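Local coordinates for protein putative hexose oxidase (Nonomuraea sp. ATCC 39727, PDB 5AWV) that carries a covalently attached FAD and, as a hexose oxidase, probably oxidises the sugar of glycopeptide antibiotics such as teicoplanin, at residues A[181-186]-A[193-198]; A[417-422]-A[494-499]; A[143-148]-A[244-249]; A[457-462]-A[484-489]; A[177-182]-A[208-213]. All blocks are in the same frame, centred on the assembly; numbering follows the deposited sequence.

Contact 1: residues A[181-186]-A[193-198]; sequences AVEVVV and ARVIVA
V182, V184 and V186 face A198, I196 and R194 as hydrogen-bonded pairs of an antiparallel hairpin whose strands run at 160° to each other. In each pair the backbone N of one residue donates to the backbone O of the other, in both directions, giving six bonds of 2.8 to 2.9 Å. E183 and V185 form non-hydrogen-bonded pairs with V197 and V195, where CA-H groups lean on carbonyl oxygens.

Packing is tight around E183 and V185. Carrying CG anti to the backbone N (chi1 -174°), E183 extends its chain across V195, with its CG 3.6 Å from V195 CG1. Its carboxylate is gripped through OE1 by K226, T225 and T67. V185 sets CG2 4.0 Å from V195 CG2 and packs on V70, A71 and V74 of helix 67-80, a place suited to a short branched side chain. On the other face, V186 CG2 lies 4.0 Å from I196 CD1, the two side chains crossing at about a right angle, while L209 of helix 207-212 covers V184, I196 and A198.

The loose side belongs to 193-198, the outermost strand of its five-stranded sheet within the chain. V195 is exposed, V197 partly so, and R194 turns its bent chain away from the hairpin, where NH1 makes a weak bond of 3.3 Å to A193 O.

Backbone bonding therefore fixes the pairing, beta-branched residues fill both faces, and the one buried carboxylate is balanced by K226, which would be expected to keep it ionised.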
# COMPACT_ATOMS: atom_id res chain seq x y z
N ALA A 181 11.11 8.40 -10.37
CA ALA A 181 11.30 9.66 -9.65
C ALA A 181 10.24 9.96 -8.68
O ALA A 181 9.10 9.51 -8.82
CB ALA A 181 11.38 10.85 -10.63
N VAL A 182 10.56 10.82 -7.74
CA VAL A 182 9.61 11.31 -6.80
C VAL A 182 9.72 12.83 -6.68
O VAL A 182 10.82 13.36 -6.73
CB VAL A 182 9.77 10.88 -5.33
CG1 VAL A 182 9.11 9.57 -5.03
CG2 VAL A 182 11.25 10.86 -4.86
N GLU A 183 8.62 13.48 -6.37
CA GLU A 183 8.53 14.87 -5.95
C GLU A 183 8.11 14.88 -4.52
O GLU A 183 7.12 14.30 -4.13
CB GLU A 183 7.52 15.67 -6.78
CG GLU A 183 7.52 17.16 -6.44
CD GLU A 183 6.45 17.97 -7.24
OE1 GLU A 183 5.21 17.89 -7.03
OE2 GLU A 183 6.85 18.71 -8.08
N VAL A 184 8.93 15.49 -3.66
CA VAL A 184 8.72 15.45 -2.22
C VAL A 184 8.83 16.86 -1.67
O VAL A 184 9.74 17.63 -2.07
CB VAL A 184 9.83 14.63 -1.55
CG1 VAL A 184 9.44 14.31 -0.11
CG2 VAL A 184 10.07 13.34 -2.34
N VAL A 185 7.95 17.17 -0.72
CA VAL A 185 8.00 18.39 0.05
C VAL A 185 8.72 18.05 1.38
O VAL A 185 8.25 17.23 2.15
CB VAL A 185 6.64 18.99 0.27
CG1 VAL A 185 6.66 20.13 1.26
CG2 VAL A 185 6.02 19.42 -1.04
N VAL A 186 9.90 18.62 1.55
CA VAL A 186 10.73 18.43 2.72
C VAL A 186 10.88 19.73 3.52
O VAL A 186 10.65 20.80 2.98
CB VAL A 186 12.15 17.94 2.32
CG1 VAL A 186 12.05 16.59 1.61
CG2 VAL A 186 12.90 18.97 1.43
N ALA A 193 9.65 24.80 4.07
CA ALA A 193 9.27 23.74 3.15
C ALA A 193 9.85 23.97 1.79
O ALA A 193 9.78 25.08 1.29
CB ALA A 193 7.75 23.65 3.16
N ARG A 194 10.48 22.96 1.19
CA ARG A 194 11.03 23.00 -0.11
C ARG A 194 10.53 21.80 -0.94
O ARG A 194 10.28 20.73 -0.35
CB ARG A 194 12.58 22.87 -0.03
CG ARG A 194 13.30 24.21 -0.09
CD ARG A 194 13.60 24.78 1.27
NE ARG A 194 14.19 26.13 1.17
CZ ARG A 194 13.53 27.26 0.89
NH1 ARG A 194 12.21 27.29 0.64
NH2 ARG A 194 14.21 28.39 0.85
N VAL A 195 10.55 21.92 -2.26
CA VAL A 195 10.14 20.88 -3.15
C VAL A 195 11.36 20.36 -3.87
O VAL A 195 12.14 21.14 -4.41
CB VAL A 195 9.16 21.42 -4.17
CG1 VAL A 195 8.74 20.34 -5.18
CG2 VAL A 195 7.97 22.01 -3.44
N ILE A 196 11.50 19.03 -3.91
CA ILE A 196 12.58 18.39 -4.58
C ILE A 196 12.05 17.33 -5.54
O ILE A 196 11.25 16.48 -5.14
CB ILE A 196 13.53 17.73 -3.55
CG1 ILE A 196 14.15 18.81 -2.68
CG2 ILE A 196 14.57 16.89 -4.26
CD1 ILE A 196 15.21 18.35 -1.75
N VAL A 197 12.51 17.35 -6.78
CA VAL A 197 12.29 16.25 -7.68
C VAL A 197 13.59 15.43 -7.75
O VAL A 197 14.62 15.95 -8.15
CB VAL A 197 11.84 16.73 -9.06
CG1 VAL A 197 11.75 15.56 -10.02
CG2 VAL A 197 10.49 17.40 -8.98
N ALA A 198 13.53 14.17 -7.34
CA ALA A 198 14.69 13.24 -7.29
C ALA A 198 14.47 12.04 -8.17
O ALA A 198 13.36 11.46 -8.16
CB ALA A 198 14.91 12.83 -5.79

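Contact 2: residues A[417-422]-A[494-499]; sequences LPQRDA and YYKGNH
P418 lays its ring against the end of helix 490-495 and has more surface buried here than any other residue of the two segments. Its CG comes 3.4 Å from Y495 O and 3.7 Å from Y494 O, so slightly polarised ring CH2 groups face carbonyls at the C-terminal end of the helix. Proline suits the place: its ring is compact and rigid, and its nitrogen carries no N-H that would need a partner.

K496 flanks the same ring. Its backbone has turned to positive phi (44°) after the helix, and CB lies 3.9 Å from P418 CB, with the methylene chain running on past the proline. A bend at chi3 (62°) carries NZ to a water, 2.9 Å away, which in turn donates to P418 O at 2.6 Å. The ammonium also has a salt bridge to D467, so the long lysine serves as an apolar cover along its length and a polar anchor at its end.

N498 approaches from another side, its ND2 3.6 Å from P418 N. That is packing only, because ND2 donates to P412 O and A416 O, just upstream of the proline. Q419 adds its amide near Y494 O, but NE2 is bonded to D467 O.

No direct hydrogen bond links 417-422 to 494-499. The chemistry is van der Waals packing of a proline on a helix end, bridged by one water, while D467, P412 and A416 take up the donors; the salt bridge to D467 probably balances most of the lysine charge, and P418 offers the ammonium a carbonyl only through the water.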
# COMPACT_ATOMS: atom_id res chain seq x y z
N LEU A 417 14.49 -1.79 -0.15
CA LEU A 417 14.03 -3.14 0.27
C LEU A 417 15.22 -4.11 0.31
O LEU A 417 15.73 -4.47 -0.76
CB LEU A 417 12.99 -3.67 -0.70
CG LEU A 417 11.72 -2.97 -0.94
CD1 LEU A 417 10.93 -3.70 -2.05
CD2 LEU A 417 10.91 -2.90 0.37
N PRO A 418 15.62 -4.57 1.48
CA PRO A 418 16.84 -5.41 1.55
C PRO A 418 16.58 -6.91 1.21
O PRO A 418 17.51 -7.63 0.98
CB PRO A 418 17.28 -5.26 2.97
CG PRO A 418 15.99 -5.07 3.74
CD PRO A 418 15.11 -4.28 2.85
N GLN A 419 15.33 -7.35 1.28
CA GLN A 419 15.00 -8.77 1.12
C GLN A 419 14.81 -9.10 -0.32
O GLN A 419 13.74 -8.90 -0.87
CB GLN A 419 13.73 -9.15 1.93
CG GLN A 419 13.92 -8.97 3.40
CD GLN A 419 13.48 -7.60 3.94
OE1 GLN A 419 13.09 -6.70 3.19
NE2 GLN A 419 13.44 -7.47 5.24
N ARG A 420 15.88 -9.58 -0.93
CA ARG A 420 15.94 -9.85 -2.34
C ARG A 420 16.32 -11.29 -2.64
O ARG A 420 16.76 -11.65 -3.74
CB ARG A 420 16.86 -8.83 -3.05
CG ARG A 420 16.33 -7.42 -3.05
CD ARG A 420 15.05 -7.26 -3.86
NE ARG A 420 14.69 -5.85 -4.02
CZ ARG A 420 13.88 -5.34 -4.94
NH1 ARG A 420 13.30 -6.11 -5.83
NH2 ARG A 420 13.66 -4.00 -4.96
N ASP A 421 16.06 -12.16 -1.68
CA ASP A 421 16.09 -13.62 -1.98
C ASP A 421 15.04 -14.41 -1.25
O ASP A 421 15.17 -15.62 -1.13
CB ASP A 421 17.49 -14.25 -1.82
CG ASP A 421 17.82 -14.55 -0.44
OD1 ASP A 421 17.25 -13.94 0.49
OD2 ASP A 421 18.64 -15.44 -0.24
N ALA A 422 13.96 -13.74 -0.82
CA ALA A 422 12.86 -14.39 -0.16
C ALA A 422 11.98 -15.14 -1.16
O ALA A 422 11.97 -14.86 -2.36
CB ALA A 422 12.04 -13.35 0.62
N TYR A 494 13.35 -4.53 9.63
CA TYR A 494 12.71 -3.96 8.42
C TYR A 494 13.70 -3.64 7.29
O TYR A 494 13.43 -3.90 6.10
CB TYR A 494 11.91 -2.70 8.72
CG TYR A 494 10.67 -3.00 9.43
CD1 TYR A 494 9.59 -3.62 8.78
CD2 TYR A 494 10.49 -2.61 10.71
CE1 TYR A 494 8.43 -3.93 9.46
CE2 TYR A 494 9.33 -2.94 11.40
CZ TYR A 494 8.31 -3.58 10.77
OH TYR A 494 7.17 -3.87 11.45
N TYR A 495 14.84 -3.11 7.68
CA TYR A 495 15.78 -2.53 6.69
C TYR A 495 17.14 -3.17 6.53
O TYR A 495 17.85 -2.84 5.57
CB TYR A 495 15.98 -1.04 7.03
CG TYR A 495 14.71 -0.18 7.12
CD1 TYR A 495 13.84 -0.06 6.05
CD2 TYR A 495 14.45 0.52 8.23
CE1 TYR A 495 12.76 0.78 6.12
CE2 TYR A 495 13.38 1.39 8.31
CZ TYR A 495 12.55 1.54 7.23
OH TYR A 495 11.51 2.38 7.37
N LYS A 496 17.50 -4.07 7.41
CA LYS A 496 18.76 -4.76 7.44
C LYS A 496 19.91 -3.79 7.20
O LYS A 496 19.92 -2.71 7.84
CB LYS A 496 18.73 -5.99 6.51
CG LYS A 496 17.64 -7.04 6.79
CD LYS A 496 17.70 -8.23 5.83
CE LYS A 496 19.03 -8.99 5.96
NZ LYS A 496 19.15 -10.00 4.93
N GLY A 497 20.75 -4.11 6.25
CA GLY A 497 21.97 -3.35 5.90
C GLY A 497 21.65 -2.03 5.20
O GLY A 497 22.55 -1.23 5.08
N ASN A 498 20.37 -1.72 4.87
CA ASN A 498 19.99 -0.42 4.34
C ASN A 498 19.71 0.64 5.42
O ASN A 498 19.52 1.81 5.10
CB ASN A 498 18.78 -0.55 3.36
CG ASN A 498 19.11 -1.36 2.11
OD1 ASN A 498 20.27 -1.39 1.70
ND2 ASN A 498 18.09 -2.02 1.48
N HIS A 499 19.64 0.25 6.72
CA HIS A 499 19.27 1.17 7.68
C HIS A 499 20.29 2.39 7.77
O HIS A 499 19.87 3.56 7.92
CB HIS A 499 19.11 0.53 9.03
CG HIS A 499 18.67 1.49 10.04
ND1 HIS A 499 19.42 1.80 11.17
CD2 HIS A 499 17.56 2.22 10.12
CE1 HIS A 499 18.76 2.71 11.87
NE2 HIS A 499 17.62 2.94 11.26
O HOH W 1 19.51 -8.25 2.59

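Contact 3: residues A[143-148]-A[244-249]; sequences NVTIPG and PKPPAT
T145 N donates to P244 O at 2.9 Å, the one direct hydrogen bond between these loops; with an N-H...O angle of 139° it is noticeably bent. The same oxygen receives a CA-H contact from V144 CA at 3.2 Å.

Water carries the other polar links. One molecule donates to both N143 OD1 (2.7 Å) and P246 O (2.8 Å); a second lies between N143 O and K245 NZ. Asparagine fits here because it tolerates the positive phi it adopts just after helix 131-142, while its amide reaches the opposite loop.

Van der Waals contacts fill the rest, most of them proline CH2 groups set against carbonyl oxygens: P246 CD rests 3.5 Å from N143 O, and P244 CD lies 3.4 Å from T145 O, a buried oxygen lacking any polar partner in the model. The apolar one is made by T145, whose OG1 is anti to its own N (chi1 -159°), which brings CG2 within 4.0 Å of P246 CB.

R41 of a second subunit packs on N143 and D234 of a third on K245. The backbone angles from P244 to P247 are those of a polyproline II-like extended segment, here the connection from strand 223-229 of the FAD-binding region to strand 249-257 of the seven-stranded sheet.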
# COMPACT_ATOMS: atom_id res chain seq x y z
N ASN A 143 -2.71 -0.08 -21.87
CA ASN A 143 -2.51 -1.51 -21.66
C ASN A 143 -1.23 -1.83 -20.87
O ASN A 143 -0.41 -2.65 -21.31
CB ASN A 143 -2.47 -2.18 -23.03
CG ASN A 143 -2.49 -3.63 -22.98
OD1 ASN A 143 -2.93 -4.27 -22.00
ND2 ASN A 143 -1.99 -4.22 -24.05
N VAL A 144 -1.06 -1.11 -19.77
CA VAL A 144 0.06 -1.32 -18.84
C VAL A 144 -0.50 -1.52 -17.44
O VAL A 144 -1.70 -1.41 -17.22
CB VAL A 144 1.14 -0.26 -18.90
CG1 VAL A 144 1.77 -0.18 -20.31
CG2 VAL A 144 0.66 1.14 -18.45
N THR A 145 0.39 -1.85 -16.51
CA THR A 145 0.08 -1.96 -15.13
C THR A 145 1.31 -1.74 -14.27
O THR A 145 2.43 -1.58 -14.78
CB THR A 145 -0.55 -3.34 -14.86
OG1 THR A 145 -1.31 -3.31 -13.65
CG2 THR A 145 0.52 -4.51 -14.89
N ILE A 146 1.12 -1.73 -12.95
CA ILE A 146 2.26 -1.89 -12.06
C ILE A 146 2.03 -3.10 -11.14
O ILE A 146 0.88 -3.37 -10.81
CB ILE A 146 2.58 -0.62 -11.24
CG1 ILE A 146 1.39 -0.27 -10.27
CG2 ILE A 146 2.98 0.54 -12.15
CD1 ILE A 146 1.65 0.93 -9.35
N PRO A 147 3.11 -3.75 -10.66
CA PRO A 147 2.96 -4.97 -9.90
C PRO A 147 2.75 -4.72 -8.41
O PRO A 147 3.59 -5.03 -7.56
CB PRO A 147 4.25 -5.69 -10.18
CG PRO A 147 5.24 -4.59 -10.31
CD PRO A 147 4.52 -3.57 -11.07
N GLY A 148 1.62 -4.15 -8.11
CA GLY A 148 1.30 -3.71 -6.79
C GLY A 148 0.29 -4.58 -6.13
O GLY A 148 0.09 -5.72 -6.58
N PRO A 244 5.02 -2.54 -17.31
CA PRO A 244 4.68 -3.95 -17.66
C PRO A 244 3.29 -4.10 -18.28
O PRO A 244 2.38 -3.37 -17.94
CB PRO A 244 4.68 -4.64 -16.32
CG PRO A 244 5.67 -3.84 -15.52
CD PRO A 244 5.49 -2.42 -15.91
N LYS A 245 3.20 -4.97 -19.27
CA LYS A 245 1.97 -5.24 -19.91
C LYS A 245 1.26 -6.33 -19.12
O LYS A 245 1.86 -7.36 -18.92
CB LYS A 245 2.24 -5.73 -21.33
CG LYS A 245 0.95 -6.03 -22.14
CD LYS A 245 1.22 -6.45 -23.60
CE LYS A 245 2.33 -5.63 -24.31
NZ LYS A 245 1.96 -4.70 -25.44
N PRO A 246 0.03 -6.08 -18.61
CA PRO A 246 -0.59 -7.21 -17.87
C PRO A 246 -0.95 -8.40 -18.80
O PRO A 246 -1.03 -8.26 -20.03
CB PRO A 246 -1.89 -6.58 -17.28
CG PRO A 246 -2.28 -5.61 -18.34
CD PRO A 246 -0.96 -5.01 -18.85
N PRO A 247 -1.09 -9.58 -18.22
CA PRO A 247 -1.57 -10.68 -19.01
C PRO A 247 -3.02 -10.37 -19.49
O PRO A 247 -3.82 -9.84 -18.70
CB PRO A 247 -1.62 -11.86 -18.02
CG PRO A 247 -1.30 -11.30 -16.73
CD PRO A 247 -0.76 -9.93 -16.85
N ALA A 248 -3.34 -10.75 -20.72
CA ALA A 248 -4.71 -10.66 -21.21
C ALA A 248 -5.68 -11.46 -20.35
O ALA A 248 -6.77 -10.98 -20.01
CB ALA A 248 -4.77 -11.15 -22.62
N THR A 249 -5.23 -12.67 -19.93
CA THR A 249 -6.04 -13.57 -19.14
C THR A 249 -5.20 -14.35 -18.14
O THR A 249 -4.00 -14.51 -18.34
CB THR A 249 -6.78 -14.61 -20.01
OG1 THR A 249 -5.84 -15.38 -20.66
CG2 THR A 249 -7.64 -13.97 -21.08
O HOH W 2 1.29 -2.35 -23.45
O HOH W 3 -2.81 -7.00 -21.80

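Contact 4: residues A[457-462]-A[484-489]; sequences GGVPVP and NTSGVP
V459 stands at about a right angle to the side chain of N484. Its CG1 touches N484 CG at 3.7 Å, over the root of the amide, and its CG2 reaches S486 OG at 3.5 Å, so both methyls of one valine cover polar groups that are busy elsewhere. V461 crosses V488 obliquely, CG2 against CG2 at 3.9 Å, and the same methyl meets S486 CB.

The groups beneath the valines are locked in place. N484 has CG anti to the backbone N (chi1 178°), folding the amide back over its own loop: OD1 accepts from S486 N at 3.0 Å and also from S486 OG, while ND2 donates to V488 O at 2.9 Å and to L478 O. S486 OG in turn accepts from V488 N at 2.9 Å. Asparagine and serine suit this loop because short polar side chains can stand in for missing backbone partners.

At the other end, T485 N donates to G457 O at 2.9 Å, tying the two loops together. G457, at positive phi (68°), has no side chain, and this lets the two backbones close to 3.9 Å between G457 CA and S486 CA.

L493 of helix 490-495 packs on V459, N484 and V488. The pattern is that of an Asx turn at N484 followed by an ST turn at S486, a compact loop leading to P489, the N-cap position of that helix.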
# COMPACT_ATOMS: atom_id res chain seq x y z
N GLY A 457 14.19 -14.89 19.81
CA GLY A 457 13.64 -13.82 20.61
C GLY A 457 12.22 -13.35 20.26
O GLY A 457 11.82 -12.23 20.58
N GLY A 458 11.42 -14.21 19.65
CA GLY A 458 10.04 -13.83 19.34
C GLY A 458 9.84 -13.04 18.04
O GLY A 458 8.70 -12.70 17.75
N VAL A 459 10.90 -12.89 17.22
CA VAL A 459 10.80 -12.12 16.02
C VAL A 459 11.58 -12.72 14.94
O VAL A 459 12.49 -13.50 15.20
CB VAL A 459 11.27 -10.62 16.21
CG1 VAL A 459 10.45 -9.91 17.29
CG2 VAL A 459 12.75 -10.52 16.50
N PRO A 460 11.27 -12.33 13.67
CA PRO A 460 11.93 -12.99 12.52
C PRO A 460 13.32 -12.41 12.22
O PRO A 460 13.55 -11.86 11.17
CB PRO A 460 10.91 -12.75 11.35
CG PRO A 460 10.30 -11.45 11.71
CD PRO A 460 10.06 -11.62 13.23
N VAL A 461 14.27 -12.62 13.13
CA VAL A 461 15.63 -12.20 12.95
C VAL A 461 16.13 -12.83 11.68
O VAL A 461 15.95 -14.06 11.47
CB VAL A 461 16.56 -12.66 14.12
CG1 VAL A 461 18.00 -12.29 13.86
CG2 VAL A 461 16.09 -12.01 15.38
N PRO A 462 16.75 -12.02 10.81
CA PRO A 462 17.40 -12.60 9.65
C PRO A 462 18.35 -13.72 9.92
O PRO A 462 19.36 -13.56 10.62
CB PRO A 462 18.03 -11.41 8.93
CG PRO A 462 17.19 -10.26 9.30
CD PRO A 462 16.76 -10.53 10.73
N ASN A 484 9.76 -8.16 21.61
CA ASN A 484 10.99 -8.45 20.92
C ASN A 484 12.08 -8.63 21.93
O ASN A 484 12.65 -7.62 22.40
CB ASN A 484 11.30 -7.32 19.88
CG ASN A 484 12.59 -7.53 19.14
OD1 ASN A 484 13.37 -8.44 19.41
ND2 ASN A 484 12.86 -6.67 18.23
N THR A 485 12.51 -9.88 22.14
CA THR A 485 13.60 -10.15 23.04
C THR A 485 14.84 -10.61 22.34
O THR A 485 15.73 -11.13 22.98
CB THR A 485 13.22 -11.20 24.13
OG1 THR A 485 12.89 -12.46 23.53
CG2 THR A 485 12.02 -10.74 24.95
N SER A 486 15.01 -10.33 21.05
CA SER A 486 16.16 -10.82 20.32
C SER A 486 17.42 -10.00 20.51
O SER A 486 18.47 -10.39 20.04
CB SER A 486 15.79 -10.79 18.82
OG SER A 486 15.49 -9.45 18.46
N GLY A 487 17.30 -8.76 21.03
CA GLY A 487 18.35 -7.80 20.91
C GLY A 487 18.52 -7.21 19.53
O GLY A 487 19.46 -6.47 19.33
N VAL A 488 17.64 -7.49 18.57
CA VAL A 488 17.75 -6.89 17.23
C VAL A 488 16.71 -5.78 17.15
O VAL A 488 15.55 -6.01 17.38
CB VAL A 488 17.50 -7.94 16.15
CG1 VAL A 488 17.68 -7.37 14.74
CG2 VAL A 488 18.50 -9.07 16.32
N PRO A 489 17.16 -4.54 16.95
CA PRO A 489 16.22 -3.49 16.85
C PRO A 489 15.26 -3.58 15.64
O PRO A 489 15.57 -4.22 14.63
CB PRO A 489 17.10 -2.22 16.77
CG PRO A 489 18.43 -2.66 16.47
CD PRO A 489 18.53 -4.14 16.69

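Contact 5: residues A[177-182]-A[208-213]; sequences DYLYAV and DLWWAH
Strand 179-182 and helix 208-212 pass each other at 119° with 8.1 Å between their axes, closest in backbone at A181 and W210. The indole makes the polar link: W210 NE1 donates to L179 O at 2.9 Å. The oxygen lies near the ring plane, at the indole edge, but the donor stands well above the carbonyl plane (51°) rather than on a lone pair. Tryptophan suits the site, being long enough to reach the strand backbone while offering a broad apolar surface; its CD1 also sits 3.6 Å from Y180 O.

The L179 side chain runs antiparallel alongside the indole, its CG 4.0 Å from W210 NE1. L179 CD2 reaches H213 O, 3.5 Å away. V182 also turns its two methyls to H213, the side chains at about a right angle, with CG1 4.1 Å from H213 CB and CG2 4.0 Å from H213 ND1.

The imidazole is fixed from within its own segment. With CG anti to the carbonyl carbon (chi1 -73°), the ring turns back along the helix and ND1 donates to L209 O at 2.7 Å, nearly in the ring plane. Such a bond would hold the proton on ND1 and fix the ring's rotation beside V182.

Y180 and A181 both face W228 of strand 223-229 in a classic beta bulge. Around the contact, A198 of strand 193-199 packs on L209 and W210, helix 499-509 covers W211 and A212, and H213 lies edge-to-face with F221 and against the FAD-binding V224, its side chain about 6 Å from the bound FAD.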
# COMPACT_ATOMS: atom_id res chain seq x y z
N ASP A 177 10.68 -1.22 -8.29
CA ASP A 177 11.61 -1.50 -9.36
C ASP A 177 11.21 -0.70 -10.62
O ASP A 177 11.98 -0.65 -11.62
CB ASP A 177 11.68 -3.05 -9.58
CG ASP A 177 12.21 -3.79 -8.31
OD1 ASP A 177 13.06 -3.13 -7.59
OD2 ASP A 177 11.77 -4.96 -8.03
N TYR A 178 10.04 -0.05 -10.57
CA TYR A 178 9.56 0.88 -11.60
C TYR A 178 9.57 2.36 -11.15
O TYR A 178 9.09 3.21 -11.88
CB TYR A 178 8.18 0.47 -12.13
CG TYR A 178 8.25 -0.94 -12.65
CD1 TYR A 178 8.67 -1.22 -13.95
CD2 TYR A 178 8.10 -2.00 -11.79
CE1 TYR A 178 8.83 -2.51 -14.37
CE2 TYR A 178 8.26 -3.32 -12.22
CZ TYR A 178 8.68 -3.58 -13.48
OH TYR A 178 8.87 -4.87 -13.99
N LEU A 179 10.09 2.66 -9.97
CA LEU A 179 10.06 4.03 -9.45
C LEU A 179 11.18 4.84 -10.09
O LEU A 179 12.37 4.66 -9.79
CB LEU A 179 10.11 4.09 -7.96
CG LEU A 179 10.06 5.54 -7.39
CD1 LEU A 179 8.78 6.30 -7.65
CD2 LEU A 179 10.37 5.52 -5.94
N TYR A 180 10.80 5.74 -10.97
CA TYR A 180 11.81 6.54 -11.73
C TYR A 180 12.13 7.79 -10.96
O TYR A 180 13.30 8.19 -10.87
CB TYR A 180 11.31 6.85 -13.17
CG TYR A 180 12.19 7.81 -13.89
CD1 TYR A 180 13.44 7.39 -14.33
CD2 TYR A 180 11.80 9.17 -14.09
CE1 TYR A 180 14.32 8.31 -14.98
CE2 TYR A 180 12.65 10.05 -14.75
CZ TYR A 180 13.91 9.60 -15.17
OH TYR A 180 14.80 10.40 -15.82
N ALA A 181 11.11 8.40 -10.37
CA ALA A 181 11.30 9.66 -9.65
C ALA A 181 10.24 9.96 -8.68
O ALA A 181 9.10 9.51 -8.82
CB ALA A 181 11.38 10.85 -10.63
N VAL A 182 10.56 10.82 -7.74
CA VAL A 182 9.61 11.31 -6.80
C VAL A 182 9.72 12.83 -6.68
O VAL A 182 10.82 13.36 -6.73
CB VAL A 182 9.77 10.88 -5.33
CG1 VAL A 182 9.11 9.57 -5.03
CG2 VAL A 182 11.25 10.86 -4.86
N ASP A 208 19.99 10.06 -3.50
CA ASP A 208 19.73 9.57 -2.16
C ASP A 208 18.25 9.63 -1.70
O ASP A 208 17.72 8.66 -1.15
CB ASP A 208 20.67 10.14 -1.09
CG ASP A 208 20.58 11.70 -0.92
OD1 ASP A 208 20.08 12.39 -1.86
OD2 ASP A 208 21.01 12.20 0.19
N LEU A 209 17.58 10.76 -1.93
CA LEU A 209 16.16 10.91 -1.69
C LEU A 209 15.27 9.95 -2.51
O LEU A 209 14.27 9.45 -1.95
CB LEU A 209 15.67 12.37 -1.88
CG LEU A 209 14.26 12.69 -1.39
CD1 LEU A 209 14.21 12.55 0.11
CD2 LEU A 209 13.88 14.09 -1.78
N TRP A 210 15.55 9.80 -3.78
CA TRP A 210 14.86 8.90 -4.71
C TRP A 210 15.05 7.48 -4.07
O TRP A 210 14.12 6.73 -3.88
CB TRP A 210 15.48 8.89 -6.10
CG TRP A 210 15.15 7.64 -6.81
CD1 TRP A 210 13.95 7.35 -7.38
CD2 TRP A 210 15.97 6.44 -6.92
NE1 TRP A 210 13.98 6.04 -7.85
CE2 TRP A 210 15.18 5.47 -7.55
CE3 TRP A 210 17.27 6.12 -6.54
CZ2 TRP A 210 15.67 4.20 -7.87
CZ3 TRP A 210 17.74 4.87 -6.81
CH2 TRP A 210 16.93 3.89 -7.46
N TRP A 211 16.31 7.12 -3.82
CA TRP A 211 16.60 5.80 -3.26
C TRP A 211 15.80 5.50 -1.92
O TRP A 211 15.23 4.41 -1.78
CB TRP A 211 18.13 5.59 -3.04
CG TRP A 211 18.50 4.26 -2.42
CD1 TRP A 211 18.73 3.11 -3.06
CD2 TRP A 211 18.54 3.97 -1.04
NE1 TRP A 211 19.06 2.10 -2.15
CE2 TRP A 211 18.86 2.60 -0.90
CE3 TRP A 211 18.37 4.75 0.09
CZ2 TRP A 211 19.06 2.00 0.35
CZ3 TRP A 211 18.52 4.14 1.36
CH2 TRP A 211 18.91 2.78 1.46
N ALA A 212 15.65 6.46 -1.04
CA ALA A 212 15.00 6.22 0.17
C ALA A 212 13.50 5.90 -0.02
O ALA A 212 12.86 5.32 0.88
CB ALA A 212 15.13 7.36 1.10
N HIS A 213 12.93 6.38 -1.12
CA HIS A 213 11.54 6.13 -1.44
C HIS A 213 11.30 4.85 -2.18
O HIS A 213 10.14 4.58 -2.54
CB HIS A 213 10.96 7.32 -2.20
CG HIS A 213 10.73 8.50 -1.34
ND1 HIS A 213 11.69 9.48 -1.12
CD2 HIS A 213 9.68 8.83 -0.57
CE1 HIS A 213 11.22 10.34 -0.24
NE2 HIS A 213 9.99 9.96 0.10

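In the fold
Along the chain, contact 3 opens first and spans contacts 1 and 5; contact 2 follows and spans contact 4. Contacts 1 and 5, centres 11 Å apart, share strand 179-187: the first pairs it with strand 193-199, the second sets helix 207-212 against it, giving one layered unit of the FAD-binding region. Contact 3 meets contact 5 where Y178 packs on P147 and P244. Contact 2 ties in through the R420–D177 salt bridge and N498 on W211, and meets contact 4 where K496 packs on P462. Contacts 3 and 4, 37 Å apart between centres, lie on opposite sides of the chain's centre, yet the touches 3-5-2-4 connect them, from the FAD-binding region to the C-terminal loops.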